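Local coordinates for protein caltubin, EF-hand (Lymnaea stagnalis, PDB 6VAN) that probably binds calcium through its EF-hand loops, which hold strontium ions in this crystal structure, at residues 94-97 against 98-101; 132-135 against 136-139. All coordinates share one frame; numbering follows the deposited sequence.

Interaction 1 of 2, residues 94-97 against 98-101. With SR (strontium ion), chain E.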
# COMPACT_ATOMS: atom_id res chain seq x y z
N PHE A 94 -10.13 10.81 5.39
CA PHE A 94 -9.89 10.14 6.68
C PHE A 94 -9.89 8.64 6.44
O PHE A 94 -10.59 8.20 5.55
CB PHE A 94 -10.97 10.44 7.72
CG PHE A 94 -11.11 11.88 8.08
CD1 PHE A 94 -10.21 12.47 8.95
CD2 PHE A 94 -12.14 12.65 7.55
CE1 PHE A 94 -10.33 13.81 9.30
CE2 PHE A 94 -12.26 14.00 7.89
CZ PHE A 94 -11.36 14.57 8.76
N VAL A 95 -9.06 7.91 7.20
CA VAL A 95 -9.14 6.43 7.20
C VAL A 95 -9.77 6.03 8.53
O VAL A 95 -9.17 6.26 9.57
CB VAL A 95 -7.78 5.75 6.92
CG1 VAL A 95 -7.35 6.03 5.48
CG2 VAL A 95 -6.66 6.13 7.89
N THR A 96 -10.96 5.46 8.47
CA THR A 96 -11.66 5.04 9.69
C THR A 96 -11.13 3.69 10.18
O THR A 96 -10.55 2.92 9.41
CB THR A 96 -13.16 4.89 9.48
OG1 THR A 96 -13.37 3.85 8.55
CG2 THR A 96 -13.83 6.13 8.96
N GLU A 97 -11.40 3.39 11.42
CA GLU A 97 -11.08 2.08 11.96
C GLU A 97 -11.67 1.03 11.02
O GLU A 97 -10.97 0.10 10.67
CB GLU A 97 -11.63 1.96 13.37
CG GLU A 97 -11.30 0.64 14.02
CD GLU A 97 -11.71 0.58 15.47
OE1 GLU A 97 -11.17 1.38 16.25
OE2 GLU A 97 -12.54 -0.27 15.79
N ALA A 98 -12.93 1.16 10.61
CA ALA A 98 -13.58 0.10 9.80
C ALA A 98 -12.91 -0.02 8.43
O ALA A 98 -12.72 -1.15 7.95
CB ALA A 98 -15.04 0.37 9.65
N GLU A 99 -12.56 1.09 7.78
CA GLU A 99 -11.86 1.04 6.48
C GLU A 99 -10.52 0.31 6.64
O GLU A 99 -10.19 -0.55 5.77
CB GLU A 99 -11.59 2.44 5.92
CG GLU A 99 -12.84 3.10 5.36
CD GLU A 99 -12.65 4.56 4.99
OE1 GLU A 99 -11.90 5.30 5.70
OE2 GLU A 99 -13.29 5.02 4.00
N LEU A 100 -9.76 0.62 7.70
CA LEU A 100 -8.43 0.00 7.90
C LEU A 100 -8.57 -1.50 8.17
O LEU A 100 -7.72 -2.26 7.67
CB LEU A 100 -7.73 0.72 9.04
CG LEU A 100 -7.31 2.17 8.76
CD1 LEU A 100 -6.97 2.87 10.06
CD2 LEU A 100 -6.15 2.20 7.77
N VAL A 101 -9.59 -1.90 8.91
CA VAL A 101 -9.81 -3.33 9.24
C VAL A 101 -10.19 -4.07 7.96
O VAL A 101 -9.63 -5.13 7.69
CB VAL A 101 -10.87 -3.50 10.33
CG1 VAL A 101 -11.31 -4.94 10.44
CG2 VAL A 101 -10.39 -2.96 11.65
SR SR E . -12.63 7.42 4.50
O HOH W 1 -14.44 7.57 6.15
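E99 closes an EF-hand loop by gripping the strontium ion with both carboxylate oxygens, OE1 and OE2 each 2.5 Å from the metal, while the backbone carbonyl of F94 supplies its O at 2.4 Å. A water is a further ligand, and D88, N90 and D92 complete the site. Because F94 binds through its main chain, its ring is left to turn away from the metal and meet K132 in a cation-pi contact. E99 OE1 has a second task: it accepts the backbone N-H of T96 at 2.9 Å between N and OE1, on the anti side of the carboxylate and 19° out of its plane, so one oxygen is held by both metal and amide. In return the OG1 of T96 accepts the N-H of E99 at 3.0 Å, which makes the pair a capping box at the start of helix 97-106. The T96 hydroxyl reaches that N-H because chi1 of 64° sets OG1 between its own backbone N and carbonyl carbon. A valine here would probably leave the N-H of E99 without its side-chain acceptor and the helix start without its cap. Helical bonds then take over, L100 N to T96 O and V101 N to E97 O. E97 heads off along an extended chain, and its OE2 is hydrogen-bonded to Q119 NE2. On the buried side the branched V95 and L100 suit the core beneath the loop; their side chains cross at about a right angle, with V95 CG2 3.9 Å from L100 CD1.

Interaction 2 of 2, residues 132-135 against 136-139. With SR (strontium ion), chain F; EDO (1,2-ethanediol), chain K.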
# COMPACT_ATOMS: atom_id res chain seq x y z
N LYS A 132 -10.86 7.74 13.63
CA LYS A 132 -10.34 7.80 12.26
C LYS A 132 -9.04 8.58 12.26
O LYS A 132 -8.78 9.37 13.21
CB LYS A 132 -11.38 8.40 11.32
CG LYS A 132 -11.68 9.86 11.58
CD LYS A 132 -12.95 10.35 10.90
CE LYS A 132 -13.19 11.83 11.13
NZ LYS A 132 -14.47 12.26 10.52
N LEU A 133 -8.24 8.36 11.23
CA LEU A 133 -6.94 9.06 11.09
C LEU A 133 -7.00 10.05 9.94
O LEU A 133 -7.41 9.70 8.84
CB LEU A 133 -5.82 8.07 10.85
CG LEU A 133 -5.65 6.96 11.89
CD1 LEU A 133 -4.51 6.04 11.51
CD2 LEU A 133 -5.49 7.49 13.30
N SER A 134 -6.50 11.25 10.21
CA SER A 134 -6.12 12.20 9.15
C SER A 134 -4.78 11.78 8.57
O SER A 134 -4.07 10.95 9.18
CB SER A 134 -6.00 13.57 9.73
OG SER A 134 -4.95 13.59 10.66
N LEU A 135 -4.36 12.40 7.47
CA LEU A 135 -3.02 12.13 6.93
C LEU A 135 -1.99 12.45 8.00
O LEU A 135 -0.99 11.73 8.14
CB LEU A 135 -2.78 12.96 5.67
CG LEU A 135 -1.38 12.84 5.07
CD1 LEU A 135 -1.05 11.42 4.62
CD2 LEU A 135 -1.24 13.83 3.93
N ASP A 136 -2.18 13.54 8.74
CA ASP A 136 -1.17 13.98 9.72
C ASP A 136 -1.05 12.99 10.89
O ASP A 136 0.03 12.88 11.47
CB ASP A 136 -1.46 15.40 10.18
CG ASP A 136 -0.88 16.39 9.19
OD1 ASP A 136 0.36 16.39 9.04
OD2 ASP A 136 -1.68 17.08 8.55
N GLU A 137 -2.12 12.32 11.26
CA GLU A 137 -2.05 11.24 12.26
C GLU A 137 -1.41 10.00 11.62
O GLU A 137 -0.49 9.40 12.21
CB GLU A 137 -3.45 10.93 12.77
CG GLU A 137 -4.03 12.02 13.66
CD GLU A 137 -5.49 11.82 13.99
OE1 GLU A 137 -6.26 11.37 13.12
OE2 GLU A 137 -5.88 12.10 15.12
N PHE A 138 -1.91 9.61 10.46
CA PHE A 138 -1.45 8.39 9.77
C PHE A 138 0.07 8.41 9.58
O PHE A 138 0.77 7.40 9.80
CB PHE A 138 -2.14 8.28 8.43
CG PHE A 138 -1.73 7.12 7.60
CD1 PHE A 138 -2.21 5.85 7.88
CD2 PHE A 138 -0.90 7.28 6.52
CE1 PHE A 138 -1.83 4.77 7.10
CE2 PHE A 138 -0.54 6.20 5.73
CZ PHE A 138 -1.02 4.96 6.01
N LYS A 139 0.62 9.54 9.18
CA LYS A 139 2.06 9.57 8.82
C LYS A 139 2.93 9.23 10.02
O LYS A 139 4.07 8.77 9.81
CB LYS A 139 2.46 10.95 8.26
CG LYS A 139 2.43 12.06 9.29
CD LYS A 139 2.69 13.44 8.74
CE LYS A 139 2.94 14.40 9.88
NZ LYS A 139 2.81 15.81 9.47
SR SR F . -8.40 11.40 14.53
C1 EDO K . 6.90 11.59 10.24
O1 EDO K . 7.49 11.94 11.49
C2 EDO K . 7.16 10.19 9.88
O2 EDO K . 6.55 9.26 10.78
O HOH W 2 -9.56 12.80 12.79
O HOH W 3 -7.84 14.16 14.01
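E137 and S134 face each other across the first turn of helix 135-138, each side chain directed at the other's backbone. The glutamate, extended beyond CG, carries its carboxylate back past the serine hydroxyl, with CG 3.5 Å from S134 OG. Its OE1 takes the N-H of S134 at 2.9 Å from N to OE1, on the anti side and 16° out of the carboxylate plane. S134 OG accepts the N-H of E137 in turn over 3.2 Å, completing a capping box in this EF-hand loop. Serine suits the spot, being small and carrying an acceptor one carbon from the chain. L133 lies on another side of the glutamate: the leucine side chain slants across it, with L133 CD2 4.0 Å from E137 CB. Its other methyl, CD1, stands at the edge of the F138 ring near the ring plane. The ring is carried inward by a CG anti to the backbone N (chi1 178°), toward F84 of helix 77-87, and the two rings meet with their planes at about 55°. K139 runs out extended beyond CG toward D136, and its NZ forms a salt bridge with D136 OD1 at 2.6 Å. Both oxygens of E137 bind strontium, OE1 at 2.6 Å and OE2 at 2.7 Å, beside the carbonyl O of K132, two waters, D126, N128 and D130. A carboxylate shared among the cation, the S134 amide and, at OE2, the N-H of A127 probably has much of its negative charge offset, which would favour the ionised form; the bonds to both oxygens also restrict its rotation.

Overall arrangement
Interactions 1 and 2 are the closing ends of two paired EF-hand loops, with centres about 11 Å apart. Their strands, 95-96 and 132-133, lie antiparallel in one small sheet, joined by a probable hydrogen bond from L133 N to V95 O. V95 and L133 also touch side by side, so the buried faces of both contacts, V95 with L100 and L133 with F138, belong to one interior, while A98 and D136 are exposed. The chemistry repeats, but the surroundings differ: T96 is the N-cap of helix 97-106 and S134 that of helix 135-138; both contacts reach helix 77-87, the first also packs on helix 111-122 through E97, L100 and V101, and the second adds a salt bridge.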